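Local coordinates for oligoribonuclease (Colwellia psychrerythraea, PDB 6A4D), which hydrolyses small RNAs, probably trimming them nucleotide by nucleotide from the 3' end as other oligoribonucleases do, at residues P106-I112 with R133-S138; S9-D15 with A32-S38; E17-L21 with M61-C65. The protein carries 1 engineered substitution. One frame throughout, in Å; residues are numbered along the deposited sequence.

All three contacts lie within the exonuclease fold and reach one mixed five-stranded sheet. Contact 2 pairs strands 11-18 and 28-36, which form a hairpin; contact 1 pairs strands 107-109 and 134-136 on the far side of strand 11-18. The two touch, with centres about 10 Å apart, through Cys108 against Ile12, Trp13 and Leu14. Contact 3 takes the end of strand 11-18 to the start of helix 63-72, its centre about 25 Å from that of contact 2 and 21 Å from that of contact 1. Along the chain, contacts 2 and 3 interleave and contact 1 follows. Contacts 1 and 3, nearest atoms about 7 Å apart, both touch the chain C nucleotide, which spans them.

Contact 1 of 3, residues P106-I112 with R133-S138; sequences PMCGNSI and RNLDVS. With 9RC (5'-O-[(S)-hydroxy(4-nitrophenoxy)phosphoryl]thymidine), chain C; 9RC (5'-O-[(S)-hydroxy(4-nitrophenoxy)phosphoryl]thymidine), chain F.
The carboxylate of Asp136 is approached on both faces: Ser111 N reaches its OD1 from one side of the plane (2.8 Å) and Ser138 N reaches OD1 from the opposite side (3.0 Å). CG stands opposite the backbone N (chi1 -174°), which turns OD1 toward Ser111 N. The Ser138 bond makes Asp136 the N-cap of helix 137-147; the other ties that cap to the turn after strand 107-109. OD2 accepts from a water that also donates to Ser111 OG. The Asn110 amide meets Ser138 in its own plane, ND2 donating to OG over 3.0 Å at a nearly straight 167°; Asn110 OD1 lies 3.1 Å from nitrophenyl carbon CAY of the chain C nucleotide, while Glu173 and Ser170 engage the same amide from outside. Ser111 OG donates to that nucleotide's phosphate oxygen OAO and Ser138 OG bonds to it too, so Asp136 forms a second shell behind both hydroxyls. The Arg133 guanidinium turns its edge to the phosphate of the chain F nucleotide (NE to OAO 2.8 Å), and its NH1 forms a salt bridge with Glu142 of the second subunit. Between these ends two parallel strands run 4.6 Å apart, joined by four backbone bonds. Gly109 takes backbone angles (phi 152°) at which a CB would run into the preceding carbonyl oxygen. Cys108 SG rests on Leu135 CB (3.7 Å); on the other face Ile112 CG2 meets Asn134 CB (3.5 Å). Helices 112-122 and 124-127 lie in the connection, a beta-alpha-beta crossover. Strand 11-18 flanks 107-109, helix 163-180 packs on Val137, and Thr139 of the second subunit bonds to the backbone of strand 134-136.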
loop_
_atom_site.group_PDB
_atom_site.type_symbol
_atom_site.label_atom_id
_atom_site.label_comp_id
_atom_site.label_asym_id
_atom_site.label_seq_id
_atom_site.Cartn_x
_atom_site.Cartn_y
_atom_site.Cartn_z
ATOM N N PRO A 106 0.270 11.580 -1.342
ATOM C CA PRO A 106 0.594 10.169 -1.203
ATOM C C PRO A 106 1.628 9.750 -2.263
ATOM O O PRO A 106 1.913 10.484 -3.157
ATOM C CB PRO A 106 -0.730 9.459 -1.447
ATOM C CG PRO A 106 -1.466 10.374 -2.410
ATOM C CD PRO A 106 -1.037 11.786 -2.005
ATOM N N MET A 107 2.244 8.605 -2.043
ATOM C CA MET A 107 3.046 7.929 -3.020
ATOM C C MET A 107 2.142 7.195 -3.987
ATOM O O MET A 107 1.346 6.403 -3.549
ATOM C CB MET A 107 3.965 6.978 -2.270
ATOM C CG MET A 107 5.177 6.620 -3.054
ATOM S SD MET A 107 6.241 5.443 -2.204
ATOM C CE MET A 107 7.007 6.491 -0.955
ATOM N N CYS A 108 2.313 7.417 -5.290
ATOM C CA CYS A 108 1.393 7.008 -6.358
ATOM C C CYS A 108 1.973 6.047 -7.348
ATOM O O CYS A 108 3.135 6.114 -7.693
ATOM C CB CYS A 108 0.841 8.205 -7.176
ATOM S SG CYS A 108 0.124 9.531 -6.195
ATOM N N GLY A 109 1.165 5.060 -7.707
ATOM C CA GLY A 109 1.547 4.001 -8.677
ATOM C C GLY A 109 0.874 2.692 -8.494
ATOM O O GLY A 109 -0.033 2.529 -7.702
ATOM N N ASN A 110 1.314 1.697 -9.242
ATOM C CA ASN A 110 0.682 0.385 -9.154
ATOM C C ASN A 110 1.427 -0.386 -8.060
ATOM O O ASN A 110 2.621 -0.431 -8.100
ATOM C CB ASN A 110 0.822 -0.373 -10.482
ATOM C CG ASN A 110 -0.195 0.062 -11.531
ATOM O OD1 ASN A 110 0.099 0.882 -12.399
ATOM N ND2 ASN A 110 -1.371 -0.545 -11.496
ATOM N N SER A 111 0.720 -1.032 -7.138
ATOM C CA SER A 111 1.339 -1.790 -6.029
ATOM C C SER A 111 2.492 -0.988 -5.426
ATOM O O SER A 111 3.605 -1.499 -5.123
ATOM C CB SER A 111 1.752 -3.205 -6.474
ATOM O OG SER A 111 0.613 -4.028 -6.537
ATOM N N ILE A 112 2.173 0.280 -5.198
ATOM C CA ILE A 112 3.156 1.261 -4.762
ATOM C C ILE A 112 3.700 1.002 -3.321
ATOM O O ILE A 112 4.822 1.421 -3.003
ATOM C CB ILE A 112 2.576 2.684 -4.925
ATOM C CG1 ILE A 112 3.628 3.780 -4.827
ATOM C CG2 ILE A 112 1.518 2.944 -3.849
ATOM C CD1 ILE A 112 4.707 3.753 -5.871
ATOM N N ARG A 133 -0.147 8.063 3.298
ATOM C CA ARG A 133 -0.990 7.243 2.422
ATOM C C ARG A 133 -0.357 6.867 1.051
ATOM O O ARG A 133 0.599 7.502 0.554
ATOM C CB ARG A 133 -2.292 8.011 2.149
ATOM C CG ARG A 133 -3.128 8.062 3.387
ATOM C CD ARG A 133 -4.461 8.655 3.139
ATOM N NE ARG A 133 -5.212 8.729 4.376
ATOM C CZ ARG A 133 -6.032 9.741 4.710
ATOM N NH1 ARG A 133 -6.179 10.776 3.888
ATOM N NH2 ARG A 133 -6.697 9.730 5.869
ATOM N N ASN A 134 -0.891 5.820 0.448
ATOM C CA ASN A 134 -0.520 5.458 -0.895
ATOM C C ASN A 134 -1.723 5.713 -1.779
ATOM O O ASN A 134 -2.858 5.613 -1.350
ATOM C CB ASN A 134 -0.110 4.003 -0.938
ATOM C CG ASN A 134 1.079 3.726 -0.055
ATOM O OD1 ASN A 134 1.977 4.551 0.025
ATOM N ND2 ASN A 134 1.110 2.545 0.597
ATOM N N LEU A 135 -1.437 6.046 -3.017
ATOM C CA LEU A 135 -2.423 6.064 -4.056
ATOM C C LEU A 135 -2.058 4.920 -5.031
ATOM O O LEU A 135 -1.191 5.019 -5.865
ATOM C CB LEU A 135 -2.467 7.420 -4.680
ATOM C CG LEU A 135 -3.662 7.651 -5.588
ATOM C CD1 LEU A 135 -3.681 9.092 -6.036
ATOM C CD2 LEU A 135 -3.645 6.753 -6.824
ATOM N N ASP A 136 -2.734 3.818 -4.838
ATOM C CA ASP A 136 -2.384 2.566 -5.449
ATOM C C ASP A 136 -3.400 2.257 -6.553
ATOM O O ASP A 136 -4.494 1.895 -6.262
ATOM C CB ASP A 136 -2.355 1.461 -4.358
ATOM C CG ASP A 136 -1.855 0.114 -4.887
ATOM O OD1 ASP A 136 -1.680 -0.027 -6.115
ATOM O OD2 ASP A 136 -1.700 -0.838 -4.067
ATOM N N VAL A 137 -2.969 2.335 -7.809
ATOM C CA VAL A 137 -3.793 2.217 -8.955
ATOM C C VAL A 137 -4.313 0.736 -9.078
ATOM O O VAL A 137 -5.434 0.479 -9.589
ATOM C CB VAL A 137 -2.995 2.677 -10.193
ATOM C CG1 VAL A 137 -3.710 2.308 -11.501
ATOM C CG2 VAL A 137 -2.727 4.181 -10.105
ATOM N N SER A 138 -3.531 -0.196 -8.532
ATOM C CA SER A 138 -3.903 -1.601 -8.515
ATOM C C SER A 138 -5.021 -1.895 -7.545
ATOM O O SER A 138 -5.688 -2.873 -7.731
ATOM C CB SER A 138 -2.713 -2.490 -8.168
ATOM O OG SER A 138 -1.690 -2.251 -9.073
HETATM O OAJ 9RC C . 5.302 -7.271 -5.052
HETATM C CAE 9RC C . 5.094 -8.214 -5.819
HETATM N NAI 9RC C . 5.006 -9.498 -5.304
HETATM C CAL 9RC C . 4.761 -10.584 -6.154
HETATM O OAS 9RC C . 4.696 -11.709 -5.645
HETATM C CAT 9RC C . 4.587 -10.373 -7.530
HETATM C CAU 9RC C . 4.324 -11.434 -8.414
HETATM C CAF 9RC C . 4.693 -9.083 -8.016
HETATM N NAB 9RC C . 4.947 -8.009 -7.134
HETATM C CAA 9RC C . 5.081 -6.631 -7.611
HETATM O OAC 9RC C . 3.845 -6.101 -8.014
HETATM C CAD 9RC C . 5.927 -6.600 -8.858
HETATM C CAH 9RC C . 5.648 -5.235 -9.343
HETATM O OAK 9RC C . 6.606 -4.388 -8.766
HETATM C CAG 9RC C . 4.262 -4.957 -8.782
HETATM C CAR 9RC C . 3.310 -4.877 -9.928
HETATM O OAQ 9RC C . 2.016 -4.803 -9.350
HETATM P PAP 9RC C . 0.760 -4.750 -10.304
HETATM O OAO 9RC C . -0.457 -4.425 -9.311
HETATM O OAN 9RC C . 0.553 -6.134 -10.787
HETATM O OAM 9RC C . 1.255 -3.671 -11.323
HETATM C CAV 9RC C . 0.867 -3.023 -12.490
HETATM C CAW 9RC C . 1.734 -2.012 -13.044
HETATM C CAY 9RC C . 1.357 -1.269 -14.221
HETATM C CBA 9RC C . 0.119 -1.543 -14.881
HETATM N NBB 9RC C . -0.388 -0.918 -16.010
HETATM O OBD 9RC C . -1.075 -1.745 -17.235
HETATM O OBC 9RC C . -0.435 0.458 -16.035
HETATM C CAZ 9RC C . -0.676 -2.540 -14.306
HETATM C CAX 9RC C . -0.350 -3.277 -13.144
HETATM O OAJ 9RC F . 1.237 4.708 8.843
HETATM C CAE 9RC F . 0.841 5.741 9.406
HETATM N NAI 9RC F . 1.696 6.846 9.534
HETATM C CAL 9RC F . 1.232 8.019 10.139
HETATM O OAS 9RC F . 2.029 8.956 10.217
HETATM C CAT 9RC F . -0.098 8.111 10.622
HETATM C CAU 9RC F . -0.563 9.305 11.227
HETATM C CAF 9RC F . -0.937 6.995 10.501
HETATM N NAB 9RC F . -0.418 5.799 9.896
HETATM C CAA 9RC F . -1.270 4.593 9.679
HETATM O OAC 9RC F . -2.360 5.216 9.015
HETATM C CAD 9RC F . -1.794 3.919 10.937
HETATM C CAH 9RC F . -3.308 4.040 10.800
HETATM O OAK 9RC F . -4.048 2.805 11.036
HETATM C CAG 9RC F . -3.470 4.427 9.328
HETATM C CAR 9RC F . -4.678 5.324 9.164
HETATM O OAQ 9RC F . -5.120 5.095 7.852
HETATM P PAP 9RC F . -5.891 6.261 7.063
HETATM O OAO 9RC F . -5.676 6.186 5.465
HETATM O OAN 9RC F . -5.395 7.596 7.446
HETATM O OAM 9RC F . -7.226 6.424 7.584
HETATM C CAV 9RC F . -8.286 5.701 7.888
HETATM C CAW 9RC F . -8.312 4.588 8.739
HETATM C CAY 9RC F . -9.573 3.999 8.938
HETATM C CBA 9RC F . -10.731 4.573 8.337
HETATM N NBB 9RC F . -11.935 4.040 8.466
HETATM O OBD 9RC F . -12.108 2.737 9.575
HETATM O OBC 9RC F . -13.181 4.694 7.258
HETATM C CAZ 9RC F . -10.659 5.714 7.521
HETATM C CAX 9RC F . -9.433 6.276 7.324
HETATM O O HOH W 1 -1.342 -3.387 -4.630
#

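Contact 2 of 3, residues S9-D15 with A32-S38; sequences SNLIWLD and AIIITDS
Thr36 OG1 is held by two bonds: it accepts from the indole of Trp13 (Trp13 NE1 to Thr36 OG1 3.0 Å) and donates to Asp37 O (Thr36 OG1 to Asp37 O 2.9 Å). With OG1 set between the backbone N and the carbonyl carbon (chi1 65°), the hydroxyl faces the indole edge, and it lies 21° out of the ring plane. The backbones form an antiparallel pair whose hydrogen-bonded partners are Leu11 with Thr36, Trp13 with Ile34 and Asp15 with Ala32; Trp13 N to Ile34 O, at 2.8 Å, is the shortest of their bonds. On the other face, under helix 85-99, Ile12 CG2 lies 3.8 Å from Ile33 CG2. Ile12 CG1 lies 3.9 Å from Ile35 CD1. Beyond the strand ends two waters bridge the segments, one linking Asn10 OD1 to Ser38 N, the other Ser9 OG to Ser38 OG. Arg146 and Trp147 of the second subunit bond to the backbone carbonyls of Ser9 and Ser38. Within these segments the face of Ile12, Leu14, Ile33 and Ile35 is wholly aliphatic, while on the other the buried indole N-H is satisfied by a hydroxyl whose own hydrogen is spent on a carbonyl.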
loop_
_atom_site.group_PDB
_atom_site.type_symbol
_atom_site.label_atom_id
_atom_site.label_comp_id
_atom_site.label_asym_id
_atom_site.label_seq_id
_atom_site.Cartn_x
_atom_site.Cartn_y
_atom_site.Cartn_z
ATOM N N SER A 9 -2.225 19.961 -4.199
ATOM C CA SER A 9 -2.962 18.859 -4.648
ATOM C C SER A 9 -2.150 18.090 -5.693
ATOM O O SER A 9 -2.574 17.060 -6.162
ATOM C CB SER A 9 -4.354 19.339 -5.078
ATOM O OG SER A 9 -4.364 19.840 -6.389
ATOM N N ASN A 10 -0.918 18.511 -5.958
ATOM C CA ASN A 10 -0.053 17.748 -6.849
ATOM C C ASN A 10 0.257 16.287 -6.345
ATOM O O ASN A 10 0.376 16.016 -5.185
ATOM C CB ASN A 10 1.213 18.512 -7.125
ATOM C CG ASN A 10 0.964 19.823 -7.866
ATOM O OD1 ASN A 10 -0.081 20.015 -8.544
ATOM N ND2 ASN A 10 1.926 20.727 -7.758
ATOM N N LEU A 11 0.367 15.376 -7.279
ATOM C CA LEU A 11 0.674 14.014 -6.980
ATOM C C LEU A 11 2.107 13.647 -7.383
ATOM O O LEU A 11 2.532 13.937 -8.499
ATOM C CB LEU A 11 -0.354 13.137 -7.683
ATOM C CG LEU A 11 -1.767 13.371 -7.212
ATOM C CD1 LEU A 11 -2.682 12.686 -8.224
ATOM C CD2 LEU A 11 -1.940 12.857 -5.777
ATOM N N ILE A 12 2.795 12.922 -6.498
ATOM C CA ILE A 12 4.136 12.289 -6.781
ATOM C C ILE A 12 4.020 10.815 -7.166
ATOM O O ILE A 12 3.609 9.940 -6.334
ATOM C CB ILE A 12 5.047 12.385 -5.557
ATOM C CG1 ILE A 12 5.153 13.852 -5.085
ATOM C CG2 ILE A 12 6.427 11.842 -5.923
ATOM C CD1 ILE A 12 6.108 14.089 -3.911
ATOM N N TRP A 13 4.342 10.539 -8.427
ATOM C CA TRP A 13 4.334 9.219 -8.981
ATOM C C TRP A 13 5.752 8.665 -9.047
ATOM O O TRP A 13 6.653 9.350 -9.469
ATOM C CB TRP A 13 3.795 9.227 -10.390
ATOM C CG TRP A 13 2.403 9.666 -10.416
ATOM C CD1 TRP A 13 1.936 10.928 -10.294
ATOM C CD2 TRP A 13 1.298 8.839 -10.560
ATOM N NE1 TRP A 13 0.582 10.939 -10.364
ATOM C CE2 TRP A 13 0.155 9.666 -10.551
ATOM C CE3 TRP A 13 1.138 7.462 -10.756
ATOM C CZ2 TRP A 13 -1.119 9.169 -10.637
ATOM C CZ3 TRP A 13 -0.169 6.971 -10.882
ATOM C CH2 TRP A 13 -1.264 7.823 -10.810
ATOM N N LEU A 14 5.951 7.419 -8.655
ATOM C CA LEU A 14 7.245 6.826 -8.873
ATOM C C LEU A 14 7.244 5.372 -9.189
ATOM O O LEU A 14 6.265 4.638 -8.991
ATOM C CB LEU A 14 8.148 7.134 -7.709
ATOM C CG LEU A 14 7.735 6.763 -6.314
ATOM C CD1 LEU A 14 8.101 5.331 -6.073
ATOM C CD2 LEU A 14 8.492 7.631 -5.313
ATOM N N ASP A 15 8.370 4.931 -9.705
ATOM C CA ASP A 15 8.555 3.522 -9.925
ATOM C C ASP A 15 10.002 3.209 -9.657
ATOM O O ASP A 15 10.856 4.045 -9.891
ATOM C CB ASP A 15 8.137 3.139 -11.340
ATOM C CG ASP A 15 8.343 1.641 -11.644
ATOM O OD1 ASP A 15 7.777 0.807 -10.893
ATOM O OD2 ASP A 15 9.081 1.327 -12.624
ATOM N N ALA A 32 12.643 6.384 -10.875
ATOM C CA ALA A 32 12.076 7.438 -11.761
ATOM C C ALA A 32 10.898 8.101 -11.036
ATOM O O ALA A 32 10.198 7.425 -10.268
ATOM C CB ALA A 32 11.629 6.837 -13.087
ATOM N N ILE A 33 10.727 9.408 -11.226
ATOM C CA ILE A 33 9.654 10.166 -10.559
ATOM C C ILE A 33 8.936 11.042 -11.603
ATOM O O ILE A 33 9.578 11.697 -12.420
ATOM C CB ILE A 33 10.169 11.095 -9.420
ATOM C CG1 ILE A 33 11.015 10.352 -8.380
ATOM C CG2 ILE A 33 9.019 11.868 -8.728
ATOM C CD1 ILE A 33 11.944 11.297 -7.635
ATOM N N ILE A 34 7.607 11.070 -11.561
ATOM C CA ILE A 34 6.818 12.033 -12.346
ATOM C C ILE A 34 5.878 12.753 -11.398
ATOM O O ILE A 34 5.299 12.168 -10.498
ATOM C CB ILE A 34 6.080 11.318 -13.483
ATOM C CG1 ILE A 34 7.117 10.884 -14.506
ATOM C CG2 ILE A 34 4.997 12.210 -14.096
ATOM C CD1 ILE A 34 6.596 10.285 -15.783
ATOM N N ILE A 35 5.755 14.047 -11.596
ATOM C CA ILE A 35 4.801 14.869 -10.893
ATOM C C ILE A 35 3.639 15.167 -11.830
ATOM O O ILE A 35 3.873 15.549 -12.967
ATOM C CB ILE A 35 5.449 16.202 -10.524
ATOM C CG1 ILE A 35 6.757 15.955 -9.740
ATOM C CG2 ILE A 35 4.479 17.064 -9.731
ATOM C CD1 ILE A 35 6.540 15.605 -8.281
ATOM N N THR A 36 2.407 14.990 -11.359
ATOM C CA THR A 36 1.183 15.363 -12.119
ATOM C C THR A 36 0.408 16.290 -11.262
ATOM O O THR A 36 0.647 16.356 -10.072
ATOM C CB THR A 36 0.221 14.212 -12.399
ATOM O OG1 THR A 36 -0.305 13.730 -11.174
ATOM C CG2 THR A 36 0.848 13.096 -13.108
ATOM N N ASP A 37 -0.542 17.019 -11.843
ATOM C CA ASP A 37 -1.494 17.755 -11.001
ATOM C C ASP A 37 -2.569 16.771 -10.530
ATOM O O ASP A 37 -2.586 15.568 -10.908
ATOM C CB ASP A 37 -2.135 18.951 -11.755
ATOM C CG ASP A 37 -2.915 18.542 -13.014
ATOM O OD1 ASP A 37 -3.303 17.332 -13.149
ATOM O OD2 ASP A 37 -3.140 19.436 -13.881
ATOM N N SER A 38 -3.510 17.277 -9.761
ATOM C CA SER A 38 -4.566 16.410 -9.240
ATOM C C SER A 38 -5.478 15.861 -10.346
ATOM O O SER A 38 -6.203 14.897 -10.110
ATOM C CB SER A 38 -5.373 17.136 -8.184
ATOM O OG SER A 38 -6.094 18.158 -8.804
HETATM O O HOH W 2 -5.285 20.990 -8.487
HETATM O O HOH W 3 -2.839 19.645 -8.539
#

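Contact 3 of 3, residues E17-L21 with M61-C65; sequences EMTGL and MNPWC. With 9RC (5'-O-[(S)-hydroxy(4-nitrophenoxy)phosphoryl]thymidine), chain D; 9RC (5'-O-[(S)-hydroxy(4-nitrophenoxy)phosphoryl]thymidine), chain C.
From Glu17 to Leu21 the chain leaves its strand and passes Met61, Asn62 and Cys65, and both sides close on the thymidine nucleotide of chain D. Glu17 bends at chi2 and brings OE1 to the sugar's 3'-hydroxyl, which donates to it (OAK to OE1 2.9 Å). Met18 N donates to the same hydroxyl oxygen (N to OAK 3.1 Å, 166°), so that OAK is gripped twice, and Met18 SD lies against the sugar at CAG (3.8 Å). Thr19 makes most of the direct protein contact: its side chain crosses that of Met61 at about a right angle, CB to CB 3.7 Å, and its carbonyl O faces Cys65 SG (3.4 Å). Thr19 OG1 turns elsewhere, accepting from Val27 N. Gly20 passes with its CA beside Asn62 ND2. That amide is held at both ends, for ND2 donates to the thymine carbonyl (ND2 to OAJ 3.1 Å) and OD1 caps helix 63-72 by accepting from Cys65 N (2.8 Å) almost head-on to its C=O. A water bridges Leu21 N and, more weakly, Asn62 ND2. Leu21 ends the walk with its two methyls parted: CD2 presses on one face of the thymine, and CD1 reaches the base of the chain C nucleotide. Trp64 covers the thymine's opposite face, with CAL 3.2 Å above the indole plane and over its centre. The base is therefore clamped between an aliphatic tip and an aromatic ring, which implies binding by shape and stacking as well as by the carbonyl bond. Strand 28-36 borders the segment through Leu29 and Glu30, Met61 packs on Leu29, and helices 63-72 and 74-80 contact Glu17 through His69 and Leu74.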
loop_
_atom_site.group_PDB
_atom_site.type_symbol
_atom_site.label_atom_id
_atom_site.label_comp_id
_atom_site.label_asym_id
_atom_site.label_seq_id
_atom_site.Cartn_x
_atom_site.Cartn_y
_atom_site.Cartn_z
ATOM N N GLU A 17 13.064 -0.131 -9.717
ATOM C CA GLU A 17 13.476 -1.501 -10.001
ATOM C C GLU A 17 14.386 -1.895 -8.854
ATOM O O GLU A 17 15.092 -1.037 -8.289
ATOM C CB GLU A 17 14.161 -1.608 -11.358
ATOM C CG GLU A 17 13.345 -1.151 -12.577
ATOM C CD GLU A 17 11.909 -1.655 -12.560
ATOM O OE1 GLU A 17 11.710 -2.869 -12.342
ATOM O OE2 GLU A 17 10.969 -0.830 -12.702
ATOM N N MET A 18 14.321 -3.170 -8.486
ATOM C CA MET A 18 15.113 -3.721 -7.406
ATOM C C MET A 18 15.766 -5.055 -7.869
ATOM O O MET A 18 15.571 -5.492 -8.995
ATOM C CB MET A 18 14.197 -3.974 -6.239
ATOM C CG MET A 18 13.379 -2.786 -5.808
ATOM S SD MET A 18 11.818 -2.528 -6.697
ATOM C CE MET A 18 10.755 -2.106 -5.333
ATOM N N THR A 19 16.501 -5.705 -6.980
ATOM C CA THR A 19 17.182 -6.984 -7.278
ATOM C C THR A 19 16.332 -8.133 -6.850
ATOM O O THR A 19 16.744 -9.292 -6.955
ATOM C CB THR A 19 18.542 -7.142 -6.518
ATOM O OG1 THR A 19 18.356 -6.857 -5.116
ATOM C CG2 THR A 19 19.532 -6.226 -7.078
ATOM N N GLY A 20 15.169 -7.838 -6.313
ATOM C CA GLY A 20 14.220 -8.877 -5.942
ATOM C C GLY A 20 13.090 -8.272 -5.189
ATOM O O GLY A 20 12.994 -7.031 -5.111
ATOM N N LEU A 21 12.281 -9.155 -4.603
ATOM C CA LEU A 21 11.068 -8.813 -3.870
ATOM C C LEU A 21 11.215 -8.512 -2.390
ATOM O O LEU A 21 10.272 -8.024 -1.773
ATOM C CB LEU A 21 10.041 -9.943 -3.998
ATOM C CG LEU A 21 9.216 -10.069 -5.279
ATOM C CD1 LEU A 21 8.538 -8.785 -5.786
ATOM C CD2 LEU A 21 10.109 -10.608 -6.357
ATOM N N MET A 61 21.708 -11.429 -8.141
ATOM C CA MET A 61 20.243 -11.195 -7.954
ATOM C C MET A 61 19.398 -12.391 -8.490
ATOM O O MET A 61 19.929 -13.228 -9.209
ATOM C CB MET A 61 19.824 -9.862 -8.605
ATOM C CG MET A 61 20.006 -9.692 -10.117
ATOM S SD MET A 61 20.054 -7.945 -10.596
ATOM C CE MET A 61 20.504 -7.884 -12.331
ATOM N N ASN A 62 18.114 -12.502 -8.154
ATOM C CA ASN A 62 17.334 -13.692 -8.567
ATOM C C ASN A 62 17.250 -13.907 -10.114
ATOM O O ASN A 62 17.670 -13.020 -10.891
ATOM C CB ASN A 62 15.967 -13.732 -7.871
ATOM C CG ASN A 62 14.972 -12.713 -8.416
ATOM O OD1 ASN A 62 15.065 -12.242 -9.567
ATOM N ND2 ASN A 62 13.972 -12.406 -7.592
ATOM N N PRO A 63 16.792 -15.109 -10.572
ATOM C CA PRO A 63 16.885 -15.372 -12.046
ATOM C C PRO A 63 15.944 -14.517 -12.921
ATOM O O PRO A 63 16.328 -14.105 -14.035
ATOM C CB PRO A 63 16.555 -16.862 -12.176
ATOM C CG PRO A 63 16.784 -17.437 -10.812
ATOM C CD PRO A 63 16.491 -16.346 -9.816
ATOM N N TRP A 64 14.732 -14.255 -12.411
ATOM C CA TRP A 64 13.832 -13.257 -13.010
ATOM C C TRP A 64 14.621 -11.989 -13.305
ATOM O O TRP A 64 14.606 -11.493 -14.466
ATOM C CB TRP A 64 12.676 -12.930 -12.075
ATOM C CG TRP A 64 11.584 -12.149 -12.746
ATOM C CD1 TRP A 64 10.478 -12.659 -13.375
ATOM C CD2 TRP A 64 11.481 -10.725 -12.851
ATOM N NE1 TRP A 64 9.690 -11.640 -13.861
ATOM C CE2 TRP A 64 10.282 -10.442 -13.564
ATOM C CE3 TRP A 64 12.284 -9.660 -12.427
ATOM C CZ2 TRP A 64 9.865 -9.128 -13.859
ATOM C CZ3 TRP A 64 11.866 -8.353 -12.723
ATOM C CH2 TRP A 64 10.664 -8.103 -13.429
ATOM N N CYS A 65 15.357 -11.510 -12.280
ATOM C CA CYS A 65 16.034 -10.243 -12.400
ATOM C C CYS A 65 17.174 -10.263 -13.396
ATOM O O CYS A 65 17.305 -9.320 -14.180
ATOM C CB CYS A 65 16.487 -9.694 -11.041
ATOM S SG CYS A 65 15.154 -9.187 -9.924
HETATM O OAJ 9RC D . 12.130 -10.151 -8.649
HETATM C CAE 9RC D . 11.055 -9.943 -9.209
HETATM N NAI 9RC D . 10.390 -11.017 -9.811
HETATM C CAL 9RC D . 9.180 -10.843 -10.455
HETATM O OAS 9RC D . 8.659 -11.812 -10.994
HETATM C CAT 9RC D . 8.591 -9.588 -10.502
HETATM C CAU 9RC D . 7.361 -9.404 -11.159
HETATM C CAF 9RC D . 9.254 -8.542 -9.881
HETATM N NAB 9RC D . 10.496 -8.718 -9.225
HETATM C CAA 9RC D . 11.214 -7.573 -8.553
HETATM O OAC 9RC D . 10.310 -6.483 -8.347
HETATM C CAD 9RC D . 12.342 -7.007 -9.389
HETATM C CAH 9RC D . 11.682 -5.843 -10.066
HETATM O OAK 9RC D . 12.586 -4.806 -10.395
HETATM C CAG 9RC D . 10.812 -5.323 -9.006
HETATM C CAR 9RC D . 9.689 -4.405 -9.617
HETATM O OAQ 9RC D . 8.727 -5.109 -10.476
HETATM P PAP 9RC D . 8.391 -4.607 -12.026
HETATM O OAO 9RC D . 7.676 -3.291 -12.054
HETATM O OAN 9RC D . 9.844 -4.539 -12.681
HETATM O OAM 9RC D . 7.667 -5.755 -12.884
HETATM C CAV 9RC D . 6.363 -5.838 -13.291
HETATM C CAW 9RC D . 5.924 -7.140 -13.550
HETATM C CAY 9RC D . 4.628 -7.378 -13.983
HETATM C CBA 9RC D . 3.754 -6.301 -14.154
HETATM N NBB 9RC D . 2.520 -6.570 -14.575
HETATM O OBD 9RC D . 1.404 -6.618 -13.593
HETATM O OBC 9RC D . 2.341 -6.875 -16.037
HETATM C CAZ 9RC D . 4.178 -4.980 -13.907
HETATM C CAX 9RC D . 5.485 -4.743 -13.476
HETATM O OAJ 9RC C . 5.302 -7.271 -5.052
HETATM C CAE 9RC C . 5.094 -8.214 -5.819
HETATM N NAI 9RC C . 5.006 -9.498 -5.304
HETATM C CAL 9RC C . 4.761 -10.584 -6.154
HETATM O OAS 9RC C . 4.696 -11.709 -5.645
HETATM C CAT 9RC C . 4.587 -10.373 -7.530
HETATM C CAU 9RC C . 4.324 -11.434 -8.414
HETATM C CAF 9RC C . 4.693 -9.083 -8.016
HETATM N NAB 9RC C . 4.947 -8.009 -7.134
HETATM C CAA 9RC C . 5.081 -6.631 -7.611
HETATM O OAC 9RC C . 3.845 -6.101 -8.014
HETATM C CAD 9RC C . 5.927 -6.600 -8.858
HETATM C CAH 9RC C . 5.648 -5.235 -9.343
HETATM O OAK 9RC C . 6.606 -4.388 -8.766
HETATM C CAG 9RC C . 4.262 -4.957 -8.782
HETATM C CAR 9RC C . 3.310 -4.877 -9.928
HETATM O OAQ 9RC C . 2.016 -4.803 -9.350
HETATM P PAP 9RC C . 0.760 -4.750 -10.304
HETATM O OAO 9RC C . -0.457 -4.425 -9.311
HETATM O OAN 9RC C . 0.553 -6.134 -10.787
HETATM O OAM 9RC C . 1.255 -3.671 -11.323
HETATM C CAV 9RC C . 0.867 -3.023 -12.490
HETATM C CAW 9RC C . 1.734 -2.012 -13.044
HETATM C CAY 9RC C . 1.357 -1.269 -14.221
HETATM C CBA 9RC C . 0.119 -1.543 -14.881
HETATM N NBB 9RC C . -0.388 -0.918 -16.010
HETATM O OBD 9RC C . -1.075 -1.745 -17.235
HETATM O OBC 9RC C . -0.435 0.458 -16.035
HETATM C CAZ 9RC C . -0.676 -2.540 -14.306
HETATM C CAX 9RC C . -0.350 -3.277 -13.144
HETATM O O HOH W 4 12.854 -12.124 -4.571
#